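Local coordinates for hypothetical ntf2-like protein (PDB 3SBU) that is of unknown function but belongs to a family of the NTF2 clan and probably has a cystatin-like, NTF2-like fold, at residues E147-E152 with N220-S225; D102-T107 with I214-Q219; P175-T180 with I189-L194; L63-G68 with I141-I146. All coordinates share one frame; numbering follows the deposited sequence.

Contact 1. Residues E147-E152 with N220-S225. With GOL (glycerol), chain C.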
loop_
_atom_site.group_PDB
_atom_site.type_symbol
_atom_site.label_atom_id
_atom_site.label_comp_id
_atom_site.label_asym_id
_atom_site.label_seq_id
_atom_site.Cartn_x
_atom_site.Cartn_y
_atom_site.Cartn_z
ATOM N N GLU A 147 1.312 -9.239 32.586
ATOM C CA GLU A 147 2.386 -10.051 33.166
ATOM C C GLU A 147 3.758 -9.634 32.592
ATOM O O GLU A 147 3.893 -9.325 31.408
ATOM C CB GLU A 147 2.130 -11.558 32.992
ATOM C CG GLU A 147 2.552 -12.354 34.228
ATOM C CD GLU A 147 2.040 -11.888 35.587
ATOM O OE1 GLU A 147 0.801 -11.791 35.760
ATOM O OE2 GLU A 147 2.880 -11.635 36.483
ATOM N N GLU A 148 4.745 -9.565 33.451
ATOM C CA GLU A 148 6.072 -9.157 33.026
ATOM C C GLU A 148 7.127 -10.182 33.466
ATOM O O GLU A 148 6.876 -10.977 34.372
ATOM C CB GLU A 148 6.387 -7.743 33.551
ATOM C CG GLU A 148 5.872 -6.697 32.572
ATOM C CD GLU A 148 5.973 -5.222 32.906
ATOM O OE1 GLU A 148 6.299 -4.878 34.063
ATOM O OE2 GLU A 148 5.700 -4.403 32.000
ATOM N N ASN A 149 8.287 -10.176 32.799
ATOM C CA ASN A 149 9.412 -11.064 33.095
ATOM C C ASN A 149 10.740 -10.280 32.954
ATOM O O ASN A 149 10.731 -9.044 32.898
ATOM C CB ASN A 149 9.365 -12.347 32.210
ATOM C CG ASN A 149 9.299 -12.089 30.727
ATOM O OD1 ASN A 149 10.245 -11.618 30.109
ATOM N ND2 ASN A 149 8.183 -12.412 30.111
ATOM N N GLU A 150 11.873 -11.001 32.925
ATOM C CA GLU A 150 13.234 -10.456 32.841
ATOM C C GLU A 150 13.532 -9.802 31.465
ATOM O O GLU A 150 14.316 -8.857 31.394
ATOM C CB GLU A 150 14.286 -11.551 33.175
ATOM C CG GLU A 150 14.127 -12.893 32.450
ATOM C CD GLU A 150 13.037 -13.849 32.920
ATOM O OE1 GLU A 150 12.619 -13.764 34.099
ATOM O OE2 GLU A 150 12.607 -14.697 32.102
ATOM N N ASN A 151 12.876 -10.281 30.403
ATOM C CA ASN A 151 13.044 -9.802 29.030
ATOM C C ASN A 151 12.164 -8.596 28.757
ATOM O O ASN A 151 11.200 -8.363 29.503
ATOM C CB ASN A 151 12.683 -10.914 28.033
ATOM C CG ASN A 151 13.226 -12.299 28.320
ATOM O OD1 ASN A 151 12.490 -13.302 28.303
ATOM N ND2 ASN A 151 14.524 -12.390 28.517
ATOM N N GLU A 152 12.454 -7.846 27.663
ATOM C CA GLU A 152 11.644 -6.689 27.267
ATOM C C GLU A 152 10.171 -7.109 27.068
ATOM O O GLU A 152 9.905 -8.103 26.414
ATOM C CB GLU A 152 12.207 -6.066 25.991
ATOM C CG GLU A 152 11.655 -4.696 25.640
ATOM C CD GLU A 152 12.289 -4.143 24.377
ATOM O OE1 GLU A 152 11.932 -4.616 23.277
ATOM O OE2 GLU A 152 13.187 -3.279 24.488
ATOM N N ASN A 220 -0.853 -17.248 24.494
ATOM C CA ASN A 220 -0.504 -15.901 24.913
ATOM C C ASN A 220 0.455 -16.051 26.077
ATOM O O ASN A 220 0.051 -15.985 27.237
ATOM C CB ASN A 220 -1.776 -15.136 25.284
ATOM C CG ASN A 220 -1.578 -13.679 25.587
ATOM O OD1 ASN A 220 -2.488 -13.020 26.083
ATOM N ND2 ASN A 220 -0.424 -13.127 25.253
ATOM N N ASP A 221 1.717 -16.346 25.761
ATOM C CA ASP A 221 2.757 -16.588 26.770
ATOM C C ASP A 221 3.685 -15.380 26.806
ATOM O O ASP A 221 4.192 -14.980 25.761
ATOM C CB ASP A 221 3.484 -17.899 26.420
ATOM C CG ASP A 221 4.775 -18.259 27.156
ATOM O OD1 ASP A 221 5.110 -17.578 28.154
ATOM O OD2 ASP A 221 5.465 -19.219 26.713
ATOM N N ASP A 222 3.932 -14.783 28.002
ATOM C CA ASP A 222 4.791 -13.589 28.033
ATOM C C ASP A 222 6.264 -13.950 27.853
ATOM O O ASP A 222 7.051 -13.059 27.594
ATOM C CB ASP A 222 4.560 -12.696 29.270
ATOM C CG ASP A 222 4.797 -13.396 30.580
ATOM O OD1 ASP A 222 3.979 -14.283 30.935
ATOM O OD2 ASP A 222 5.764 -13.028 31.275
ATOM N N ASN A 223 6.627 -15.231 27.849
ATOM C CA ASN A 223 8.000 -15.615 27.525
ATOM C C ASN A 223 8.174 -15.906 26.004
ATOM O O ASN A 223 9.303 -16.081 25.547
ATOM C CB ASN A 223 8.428 -16.822 28.352
ATOM C CG ASN A 223 8.359 -16.560 29.835
ATOM O OD1 ASN A 223 8.916 -15.569 30.351
ATOM N ND2 ASN A 223 7.616 -17.415 30.537
ATOM N N ALA A 224 7.068 -15.960 25.229
ATOM C CA ALA A 224 7.124 -16.226 23.761
ATOM C C ALA A 224 8.120 -15.265 23.081
ATOM O O ALA A 224 8.104 -14.081 23.385
ATOM C CB ALA A 224 5.736 -16.060 23.147
ATOM N N SER A 225 8.992 -15.763 22.204
ATOM C CA SER A 225 9.982 -14.925 21.514
ATOM C C SER A 225 9.437 -14.334 20.183
ATOM O O SER A 225 10.133 -13.565 19.522
ATOM C CB SER A 225 11.279 -15.699 21.286
ATOM O OG SER A 225 11.075 -16.761 20.378
HETATM C C1 GOL C . -1.046 -9.444 29.003
HETATM O O1 GOL C . -0.505 -10.328 30.041
HETATM C C2 GOL C . -1.229 -10.061 27.568
HETATM O O2 GOL C . -2.607 -10.207 27.100
HETATM C C3 GOL C . -0.420 -9.271 26.541
HETATM O O3 GOL C . -0.330 -10.040 25.337
HETATM O O HOH W 1 9.177 -10.945 26.823
#

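Contact 2. Residues D102-T107 with I214-Q219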
loop_
_atom_site.group_PDB
_atom_site.type_symbol
_atom_site.label_atom_id
_atom_site.label_comp_id
_atom_site.label_asym_id
_atom_site.label_seq_id
_atom_site.Cartn_x
_atom_site.Cartn_y
_atom_site.Cartn_z
ATOM N N ASP A 102 -5.285 -19.977 12.847
ATOM C CA ASP A 102 -6.326 -20.919 12.389
ATOM C C ASP A 102 -7.514 -20.889 13.334
ATOM O O ASP A 102 -8.627 -21.231 12.935
ATOM C CB ASP A 102 -5.791 -22.386 12.343
ATOM C CG ASP A 102 -4.774 -22.722 11.274
ATOM O OD1 ASP A 102 -4.340 -21.809 10.555
ATOM O OD2 ASP A 102 -4.328 -23.867 11.230
ATOM N N LEU A 103 -7.267 -20.516 14.603
ATOM C CA LEU A 103 -8.300 -20.554 15.633
ATOM C C LEU A 103 -9.382 -19.497 15.436
ATOM O O LEU A 103 -10.483 -19.686 15.944
ATOM C CB LEU A 103 -7.669 -20.452 17.034
ATOM C CG LEU A 103 -6.771 -21.645 17.424
ATOM C CD1 LEU A 103 -6.013 -21.369 18.697
ATOM C CD2 LEU A 103 -7.582 -22.947 17.533
ATOM N N VAL A 104 -9.101 -18.436 14.672
ATOM C CA VAL A 104 -10.066 -17.351 14.386
ATOM C C VAL A 104 -11.353 -17.934 13.731
ATOM O O VAL A 104 -12.464 -17.561 14.121
ATOM C CB VAL A 104 -9.419 -16.230 13.527
ATOM C CG1 VAL A 104 -10.447 -15.154 13.138
ATOM C CG2 VAL A 104 -8.242 -15.603 14.265
ATOM N N GLY A 105 -11.177 -18.892 12.831
ATOM C CA GLY A 105 -12.281 -19.570 12.154
ATOM C C GLY A 105 -12.926 -20.759 12.866
ATOM O O GLY A 105 -13.752 -21.446 12.255
ATOM N N ASP A 106 -12.591 -21.014 14.152
ATOM C CA ASP A 106 -13.140 -22.152 14.892
ATOM C C ASP A 106 -14.584 -21.853 15.382
ATOM O O ASP A 106 -14.785 -21.089 16.325
ATOM C CB ASP A 106 -12.208 -22.527 16.061
ATOM C CG ASP A 106 -12.471 -23.865 16.727
ATOM O OD1 ASP A 106 -13.507 -24.491 16.419
ATOM O OD2 ASP A 106 -11.663 -24.261 17.597
ATOM N N THR A 107 -15.584 -22.495 14.744
ATOM C CA THR A 107 -17.009 -22.285 15.059
ATOM C C THR A 107 -17.483 -23.178 16.214
ATOM O O THR A 107 -18.592 -22.988 16.701
ATOM C CB THR A 107 -17.897 -22.473 13.800
ATOM O OG1 THR A 107 -17.600 -23.725 13.166
ATOM C CG2 THR A 107 -17.769 -21.314 12.809
ATOM N N ILE A 214 -8.834 -10.770 20.899
ATOM C CA ILE A 214 -9.926 -11.703 21.047
ATOM C C ILE A 214 -9.277 -13.042 21.307
ATOM O O ILE A 214 -8.403 -13.441 20.547
ATOM C CB ILE A 214 -10.920 -11.714 19.871
ATOM C CG1 ILE A 214 -11.510 -10.312 19.620
ATOM C CG2 ILE A 214 -11.999 -12.763 20.112
ATOM C CD1 ILE A 214 -12.380 -10.185 18.338
ATOM N N ASN A 215 -9.641 -13.701 22.411
ATOM C CA ASN A 215 -9.043 -14.977 22.730
ATOM C C ASN A 215 -9.864 -16.087 22.134
ATOM O O ASN A 215 -10.904 -16.462 22.669
ATOM C CB ASN A 215 -8.824 -15.157 24.256
ATOM C CG ASN A 215 -8.253 -16.511 24.585
ATOM O OD1 ASN A 215 -7.467 -17.053 23.852
ATOM N ND2 ASN A 215 -8.685 -17.134 25.651
ATOM N N TYR A 216 -9.378 -16.651 21.031
ATOM C CA TYR A 216 -10.005 -17.791 20.395
ATOM C C TYR A 216 -9.348 -19.101 20.896
ATOM O O TYR A 216 -9.603 -20.164 20.326
ATOM C CB TYR A 216 -9.872 -17.680 18.863
ATOM C CG TYR A 216 -10.492 -16.442 18.245
ATOM C CD1 TYR A 216 -11.844 -16.409 17.917
ATOM C CD2 TYR A 216 -9.699 -15.365 17.850
ATOM C CE1 TYR A 216 -12.404 -15.304 17.272
ATOM C CE2 TYR A 216 -10.251 -14.249 17.218
ATOM C CZ TYR A 216 -11.600 -14.226 16.928
ATOM O OH TYR A 216 -12.115 -13.126 16.294
ATOM N N GLY A 217 -8.485 -18.997 21.917
ATOM C CA GLY A 217 -7.701 -20.116 22.436
ATOM C C GLY A 217 -6.229 -20.104 22.005
ATOM O O GLY A 217 -5.496 -21.042 22.310
ATOM N N GLN A 218 -5.765 -19.037 21.319
ATOM C CA GLN A 218 -4.367 -18.936 20.909
ATOM C C GLN A 218 -3.448 -18.719 22.109
ATOM O O GLN A 218 -3.800 -18.009 23.028
ATOM C CB GLN A 218 -4.133 -17.820 19.850
ATOM C CG GLN A 218 -4.269 -16.354 20.356
ATOM C CD GLN A 218 -5.670 -15.832 20.197
ATOM O OE1 GLN A 218 -6.669 -16.566 20.271
ATOM N NE2 GLN A 218 -5.772 -14.519 20.028
ATOM N N GLN A 219 -2.257 -19.293 22.055
ATOM C CA GLN A 219 -1.236 -19.132 23.088
ATOM C C GLN A 219 -0.885 -17.660 23.234
ATOM O O GLN A 219 -0.709 -16.926 22.231
ATOM C CB GLN A 219 0.022 -19.944 22.733
ATOM C CG GLN A 219 1.104 -19.885 23.820
ATOM C CD GLN A 219 2.359 -20.490 23.293
ATOM O OE1 GLN A 219 2.566 -21.710 23.371
ATOM N NE2 GLN A 219 3.238 -19.639 22.782
#

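Contact 3. Residues P175-T180 with I189-L194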
loop_
_atom_site.group_PDB
_atom_site.type_symbol
_atom_site.label_atom_id
_atom_site.label_comp_id
_atom_site.label_asym_id
_atom_site.label_seq_id
_atom_site.Cartn_x
_atom_site.Cartn_y
_atom_site.Cartn_z
ATOM N N PRO A 175 16.832 -5.875 5.514
ATOM C CA PRO A 175 15.537 -5.407 4.984
ATOM C C PRO A 175 14.346 -6.096 5.672
ATOM O O PRO A 175 14.483 -7.177 6.246
ATOM C CB PRO A 175 15.632 -5.761 3.499
ATOM C CG PRO A 175 16.463 -7.005 3.477
ATOM C CD PRO A 175 17.464 -6.848 4.600
ATOM N N LEU A 176 13.191 -5.428 5.652
ATOM C CA LEU A 176 11.961 -5.926 6.225
ATOM C C LEU A 176 11.255 -6.851 5.210
ATOM O O LEU A 176 11.032 -6.460 4.064
ATOM C CB LEU A 176 11.075 -4.737 6.616
ATOM C CG LEU A 176 9.672 -5.036 7.103
ATOM C CD1 LEU A 176 9.702 -5.836 8.419
ATOM C CD2 LEU A 176 8.910 -3.751 7.310
ATOM N N VAL A 177 10.943 -8.097 5.615
ATOM C CA VAL A 177 10.268 -9.029 4.713
ATOM C C VAL A 177 8.823 -8.527 4.507
ATOM O O VAL A 177 8.153 -8.128 5.465
ATOM C CB VAL A 177 10.346 -10.498 5.216
ATOM C CG1 VAL A 177 9.472 -11.422 4.373
ATOM C CG2 VAL A 177 11.780 -10.990 5.202
ATOM N N PHE A 178 8.399 -8.457 3.243
ATOM C CA PHE A 178 7.082 -7.964 2.878
ATOM C C PHE A 178 6.391 -8.969 2.008
ATOM O O PHE A 178 6.900 -9.377 0.959
ATOM C CB PHE A 178 7.170 -6.593 2.185
ATOM C CG PHE A 178 5.880 -5.898 1.864
ATOM C CD1 PHE A 178 4.886 -5.775 2.816
ATOM C CD2 PHE A 178 5.696 -5.287 0.632
ATOM C CE1 PHE A 178 3.717 -5.098 2.517
ATOM C CE2 PHE A 178 4.547 -4.576 0.352
ATOM C CZ PHE A 178 3.567 -4.488 1.290
ATOM N N VAL A 179 5.227 -9.378 2.444
ATOM C CA VAL A 179 4.447 -10.309 1.657
ATOM C C VAL A 179 3.216 -9.558 1.178
ATOM O O VAL A 179 2.515 -8.907 1.973
ATOM C CB VAL A 179 4.111 -11.606 2.423
ATOM C CG1 VAL A 179 3.310 -12.562 1.548
ATOM C CG2 VAL A 179 5.376 -12.286 2.948
ATOM N N THR A 180 2.973 -9.597 -0.123
ATOM C CA THR A 180 1.800 -8.910 -0.631
ATOM C C THR A 180 1.238 -9.655 -1.858
ATOM O O THR A 180 1.642 -10.782 -2.130
ATOM C CB THR A 180 2.117 -7.411 -0.898
ATOM O OG1 THR A 180 0.884 -6.735 -1.103
ATOM C CG2 THR A 180 3.048 -7.193 -2.080
ATOM N N ILE A 189 0.867 -14.656 -4.844
ATOM C CA ILE A 189 1.629 -14.129 -3.743
ATOM C C ILE A 189 2.895 -13.449 -4.268
ATOM O O ILE A 189 3.502 -13.909 -5.235
ATOM C CB ILE A 189 1.951 -15.267 -2.725
ATOM C CG1 ILE A 189 2.408 -14.721 -1.392
ATOM C CG2 ILE A 189 2.931 -16.322 -3.281
ATOM C CD1 ILE A 189 1.736 -15.416 -0.215
ATOM N N LEU A 190 3.306 -12.374 -3.602
ATOM C CA LEU A 190 4.546 -11.698 -3.951
ATOM C C LEU A 190 5.373 -11.494 -2.687
ATOM O O LEU A 190 4.945 -10.802 -1.757
ATOM C CB LEU A 190 4.280 -10.371 -4.672
ATOM C CG LEU A 190 5.504 -9.434 -4.877
ATOM C CD1 LEU A 190 6.382 -9.915 -6.016
ATOM C CD2 LEU A 190 5.052 -8.064 -5.220
ATOM N N GLU A 191 6.530 -12.131 -2.632
ATOM C CA GLU A 191 7.410 -11.904 -1.498
ATOM C C GLU A 191 8.509 -10.958 -1.906
ATOM O O GLU A 191 9.212 -11.188 -2.890
ATOM C CB GLU A 191 7.994 -13.189 -0.921
ATOM C CG GLU A 191 8.815 -12.850 0.324
ATOM C CD GLU A 191 9.323 -14.011 1.158
ATOM O OE1 GLU A 191 8.674 -15.083 1.161
ATOM O OE2 GLU A 191 10.353 -13.828 1.849
ATOM N N THR A 192 8.642 -9.883 -1.165
ATOM C CA THR A 192 9.626 -8.854 -1.484
ATOM C C THR A 192 10.205 -8.330 -0.168
ATOM O O THR A 192 9.972 -8.936 0.882
ATOM C CB THR A 192 8.956 -7.756 -2.376
ATOM O OG1 THR A 192 9.946 -6.859 -2.829
ATOM C CG2 THR A 192 7.896 -6.950 -1.636
ATOM N N THR A 193 10.943 -7.213 -0.219
ATOM C CA THR A 193 11.509 -6.570 0.968
ATOM C C THR A 193 11.200 -5.094 0.933
ATOM O O THR A 193 10.948 -4.565 -0.138
ATOM C CB THR A 193 13.024 -6.829 1.090
ATOM O OG1 THR A 193 13.675 -6.288 -0.048
ATOM C CG2 THR A 193 13.375 -8.305 1.262
ATOM N N LEU A 194 11.165 -4.439 2.105
ATOM C CA LEU A 194 11.003 -2.984 2.260
ATOM C C LEU A 194 12.200 -2.410 2.991
ATOM O O LEU A 194 12.622 -3.003 3.984
ATOM C CB LEU A 194 9.746 -2.583 3.070
ATOM C CG LEU A 194 8.366 -3.004 2.596
ATOM C CD1 LEU A 194 7.346 -2.709 3.658
ATOM C CD2 LEU A 194 7.950 -2.286 1.308
#

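Contact 4. Residues L63-G68 with I141-I146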
loop_
_atom_site.group_PDB
_atom_site.type_symbol
_atom_site.label_atom_id
_atom_site.label_comp_id
_atom_site.label_asym_id
_atom_site.label_seq_id
_atom_site.Cartn_x
_atom_site.Cartn_y
_atom_site.Cartn_z
ATOM N N LEU A 63 -23.805 -8.597 37.089
ATOM C CA LEU A 63 -22.598 -9.012 36.367
ATOM C C LEU A 63 -21.374 -9.034 37.275
ATOM O O LEU A 63 -20.963 -7.982 37.773
ATOM C CB LEU A 63 -22.340 -8.107 35.145
ATOM C CG LEU A 63 -21.145 -8.472 34.227
ATOM C CD1 LEU A 63 -21.495 -9.621 33.261
ATOM C CD2 LEU A 63 -20.695 -7.273 33.436
ATOM N N PRO A 64 -20.771 -10.218 37.504
ATOM C CA PRO A 64 -19.526 -10.257 38.296
ATOM C C PRO A 64 -18.426 -9.434 37.612
ATOM O O PRO A 64 -18.155 -9.645 36.432
ATOM C CB PRO A 64 -19.165 -11.750 38.338
ATOM C CG PRO A 64 -20.384 -12.474 37.884
ATOM C CD PRO A 64 -21.125 -11.551 36.984
ATOM N N TYR A 65 -17.895 -8.422 38.319
ATOM C CA TYR A 65 -16.831 -7.517 37.877
ATOM C C TYR A 65 -15.644 -7.660 38.845
ATOM O O TYR A 65 -15.799 -7.398 40.041
ATOM C CB TYR A 65 -17.364 -6.063 37.848
ATOM C CG TYR A 65 -16.599 -5.114 36.946
ATOM C CD1 TYR A 65 -15.427 -4.499 37.381
ATOM C CD2 TYR A 65 -17.078 -4.785 35.679
ATOM C CE1 TYR A 65 -14.727 -3.612 36.559
ATOM C CE2 TYR A 65 -16.398 -3.884 34.858
ATOM C CZ TYR A 65 -15.208 -3.319 35.291
ATOM O OH TYR A 65 -14.528 -2.446 34.468
ATOM N N TYR A 66 -14.478 -8.076 38.362
ATOM C CA TYR A 66 -13.370 -8.259 39.287
ATOM C C TYR A 66 -12.276 -7.226 39.040
ATOM O O TYR A 66 -11.766 -7.118 37.929
ATOM C CB TYR A 66 -12.823 -9.696 39.197
ATOM C CG TYR A 66 -13.872 -10.759 39.442
ATOM C CD1 TYR A 66 -14.162 -11.197 40.732
ATOM C CD2 TYR A 66 -14.577 -11.328 38.382
ATOM C CE1 TYR A 66 -15.141 -12.169 40.961
ATOM C CE2 TYR A 66 -15.549 -12.301 38.596
ATOM C CZ TYR A 66 -15.826 -12.723 39.885
ATOM O OH TYR A 66 -16.791 -13.677 40.084
ATOM N N ASN A 67 -12.009 -6.391 40.062
ATOM C CA ASN A 67 -10.937 -5.398 40.065
ATOM C C ASN A 67 -9.761 -6.076 40.723
ATOM O O ASN A 67 -9.457 -5.836 41.886
ATOM C CB ASN A 67 -11.365 -4.102 40.771
ATOM C CG ASN A 67 -12.409 -3.350 39.996
ATOM O OD1 ASN A 67 -12.165 -2.876 38.882
ATOM N ND2 ASN A 67 -13.611 -3.250 40.552
ATOM N N GLY A 68 -9.132 -6.975 39.978
ATOM C CA GLY A 68 -8.079 -7.807 40.539
ATOM C C GLY A 68 -8.753 -8.825 41.448
ATOM O O GLY A 68 -9.753 -9.439 41.053
ATOM N N ILE A 141 -16.400 -9.521 33.758
ATOM C CA ILE A 141 -15.380 -8.582 33.306
ATOM C C ILE A 141 -14.322 -8.579 34.378
ATOM O O ILE A 141 -14.674 -8.520 35.548
ATOM C CB ILE A 141 -15.912 -7.140 32.995
ATOM C CG1 ILE A 141 -16.908 -7.143 31.811
ATOM C CG2 ILE A 141 -14.741 -6.161 32.710
ATOM C CD1 ILE A 141 -17.684 -5.835 31.627
ATOM N N ASN A 142 -13.044 -8.671 34.021
ATOM C CA ASN A 142 -12.019 -8.539 35.066
ATOM C C ASN A 142 -10.920 -7.591 34.591
ATOM O O ASN A 142 -10.815 -7.321 33.402
ATOM C CB ASN A 142 -11.462 -9.898 35.550
ATOM C CG ASN A 142 -10.552 -10.666 34.609
ATOM O OD1 ASN A 142 -10.039 -10.168 33.608
ATOM N ND2 ASN A 142 -10.310 -11.915 34.934
ATOM N N LEU A 143 -10.153 -7.055 35.526
ATOM C CA LEU A 143 -9.002 -6.190 35.266
ATOM C C LEU A 143 -7.823 -6.772 35.954
ATOM O O LEU A 143 -7.872 -7.071 37.149
ATOM C CB LEU A 143 -9.194 -4.734 35.713
ATOM C CG LEU A 143 -9.893 -3.861 34.715
ATOM C CD1 LEU A 143 -11.380 -3.829 35.001
ATOM C CD2 LEU A 143 -9.346 -2.477 34.747
ATOM N N ARG A 144 -6.766 -6.963 35.188
ATOM C CA ARG A 144 -5.543 -7.560 35.683
ATOM C C ARG A 144 -4.337 -6.800 35.166
ATOM O O ARG A 144 -4.366 -6.236 34.065
ATOM C CB ARG A 144 -5.485 -9.037 35.228
ATOM C CG ARG A 144 -6.314 -9.988 36.097
ATOM C CD ARG A 144 -6.351 -11.335 35.416
ATOM N NE ARG A 144 -7.260 -12.276 36.070
ATOM C CZ ARG A 144 -7.535 -13.490 35.604
ATOM N NH1 ARG A 144 -6.985 -13.914 34.475
ATOM N NH2 ARG A 144 -8.373 -14.282 36.257
ATOM N N PRO A 145 -3.230 -6.817 35.915
ATOM C CA PRO A 145 -2.020 -6.159 35.406
ATOM C C PRO A 145 -1.410 -6.995 34.290
ATOM O O PRO A 145 -1.620 -8.213 34.270
ATOM C CB PRO A 145 -1.113 -6.114 36.639
ATOM C CG PRO A 145 -1.561 -7.234 37.490
ATOM C CD PRO A 145 -3.005 -7.453 37.240
ATOM N N ILE A 146 -0.658 -6.378 33.368
ATOM C CA ILE A 146 0.018 -7.166 32.329
ATOM C C ILE A 146 1.120 -7.991 33.017
ATOM O O ILE A 146 1.787 -7.492 33.925
ATOM C CB ILE A 146 0.590 -6.327 31.139
ATOM C CG1 ILE A 146 1.649 -5.282 31.631
ATOM C CG2 ILE A 146 -0.522 -5.702 30.279
ATOM C CD1 ILE A 146 2.543 -4.526 30.497
#

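Contact 1. Residues E147-E152 with N220-S225
Asn149 lays its amide alongside the carboxylate of Asp222, the two side chains running antiparallel. Their planes are 25° apart. Asn149 ND2 donates to Asp222 OD2 over 2.8 Å, with an N-H...O angle of 160°. The oxygen is met on its anti side, somewhat out of the carboxylate plane. The same ND2 makes a weak, more bent bond to the backbone Asp222 O. One amide nitrogen thus grips both the side chain and the main chain of Asp222. Asn149 OD1 turns back to accept from Asn151 N at 3.0 Å, closing an Asx turn that fixes the amide's rotation. Asp222 sits in a type I turn from Asp221 to Ala224. A water donates to both Glu152 O and Asp222 O and adds a second bridge. Glu147 brings only its CB and CG near Asp222 OD1; its carboxylate turns off elsewhere. A glycerol, probably from the crystallisation liquor, is held by Asn220 OD1 and ND2 and only weakly by Glu147 N. Arg246 NH2 donates to Asn223 O. The contact joins two surface loops by polar groups, so its hold rests on a neutral amide beside an acid rather than on apolar burial.

Contact 2. Residues D102-T107 with I214-Q219
The Tyr216 ring is held between Val104 on one face and Ile214 CG2 on the other, at edge strand 212-215 of the mixed sheet of this NTF2-like fold. Ile214 lies on that strand, and its CG2 sits toward the rim of the ring. Asn215 starts an Asx turn: its OD1 accepts from Gly217 N, which stands above the amide's carbonyl plane. Its ND2 reaches Gln113 on the neighbouring strand.

Tyr216 carries the contact. Its CG lies anti to the carbonyl carbon (chi1 -59°), and the ring lies beneath the turn at Leu103 and Val104. Val104 CA sits 3.9 Å from the ring centroid and only 8° off the normal, a CH-pi contact over the face. Val104 CG2 adds a touch at Tyr216 CE2, 3.8 Å away. The backbone Leu103 O comes within 3.6 Å of Tyr216 CB. At the far end of the ring, Tyr216 OH is hydrogen-bonded to Asp42 OD1 of helix 41-50, so the buried hydroxyl has a polar partner.

Gly217 follows; its carbonyl carbon lies 3.5 Å from Leu103 CD1, which rests over the peptide link to Gln218. Gln218 is bent at chi2 and folds its amide back along its own segment. Its OE1 accepts from Tyr216 N at 2.8 Å, which steadies the backbone that carries the ring. Its NE2 also bonds to Leu94 O on strand 93-95. The other bond of this amide runs from Gln218 NE2 to Ile214 O, 2.9 Å long with an N-H...O angle of 158°.

Contact 3. Residues P175-T180 with I189-L194
Phe178 holds its CG anti to the backbone N (chi1 -175°), while Leu194 turns its CG anti to the carbonyl carbon (chi1 -59°). These two settings bring the isobutyl group of Leu194 over one face of the Phe178 ring. Leu194 CD1 is 4.2 Å from the ring centroid and 20° off the normal, a CH-pi contact displaced toward the rim. Thr180 CB lies over the opposite face. At the edge, Thr192 CG2 meets Phe178 CD2 at 3.6 Å, near the ring plane. Phe256 also meets the ring from elsewhere in the chain.

Leu176, Phe178, Thr180, Leu190, Thr192 and Leu194 share one face of the ladder. Leu190 CD2 packs beside Thr180 CG2, the two side chains pointing the same way. The other face carries Val177, Val179, Glu191 and Thr193. There Val179 CG1 meets Ile189 CD1 at 3.7 Å, and the extended Glu191 passes its OE2 beside Val177 CG1. Pro175, preceded by a cis peptide, lays its CB against Thr193 CB.

The backbones are joined by six hydrogen bonds in three hydrogen-bonded pairs. Thr192 N to Phe178 O, 2.8 Å, is nearly straight. The hydroxyls of Thr192 and Thr193, on opposite faces, both bond to the second subunit: to its Asn67 O and Glu69 N respectively. Val177 and Val179 also make backbone bonds with the region around Phe256. The arrangement is a twisted antiparallel beta hairpin, 176-182 with 189-194, with one strand facing the partner subunit through its threonines.

Contact 4. Residues L63-G68 with I141-I146
The ring of Tyr65 lies over Ile141, with Ile141 O toward one face and Asn67 OD1 in plane at its edge. Ile141 CG2 comes within 3.5 Å of Tyr65 CE2. Further out, Leu143 CD1 approaches obliquely and touches Tyr65 OH at 3.5 Å and Tyr65 CE1 slightly farther off. One tyrosine ring therefore covers the two aliphatic side chains that leave the next strand on the same face. Its CG is anti to the backbone N (chi1 -158°), which sends the ring across toward that strand. The ring of Tyr66 is on the other face of the sheet, where Asn142 CB lies at its edge, near its plane. Asn142 ND2 makes a weak hydrogen bond to Tyr128 OH.

Leu63 precedes the strand. Its CD2 meets Ile141 CD1 at 3.8 Å, so Leu63 and the Tyr65 ring pack on two adjoining sides of Ile141.

The backbones run the same way, their axes only 3° from parallel. Ile141 N donates to Pro64 O, and Tyr66 N donates to Ile141 O at 2.9 Å. Leu143 N then donates to Tyr66 O, also 2.9 Å. A weak bond from Gly68 N to Leu143 O ends the ladder; Gly68 has a positive phi of 73°. Tyr65 also bonds through its backbone to Ser72, on its other side. This is a parallel strand pair, 65-67 beside 136-143, within an otherwise antiparallel mixed sheet of the NTF2-like fold.

Overall arrangement
From the N terminus, 63-68 comes first and waits for 141-146, where contact 4 closes a loop that contains 102-107. That segment pairs only later, with 214-219, so contacts 4 and 2 cross. Both reach the same mixed sheet, contact 4 near one margin and contact 2 at edge strand 212-215. Segment 147-152 continues directly from contact 4. It meets 220-225, the continuation of contact 2, so contacts 1 and 2 also cross; this joins the loop after strand 136-143 to the loop before strand 226-230. Contact 3 pairs strands 176-182 and 189-194 within the spans of both contacts 1 and 2. It lies on the opposite side of the chain's centre from contact 4.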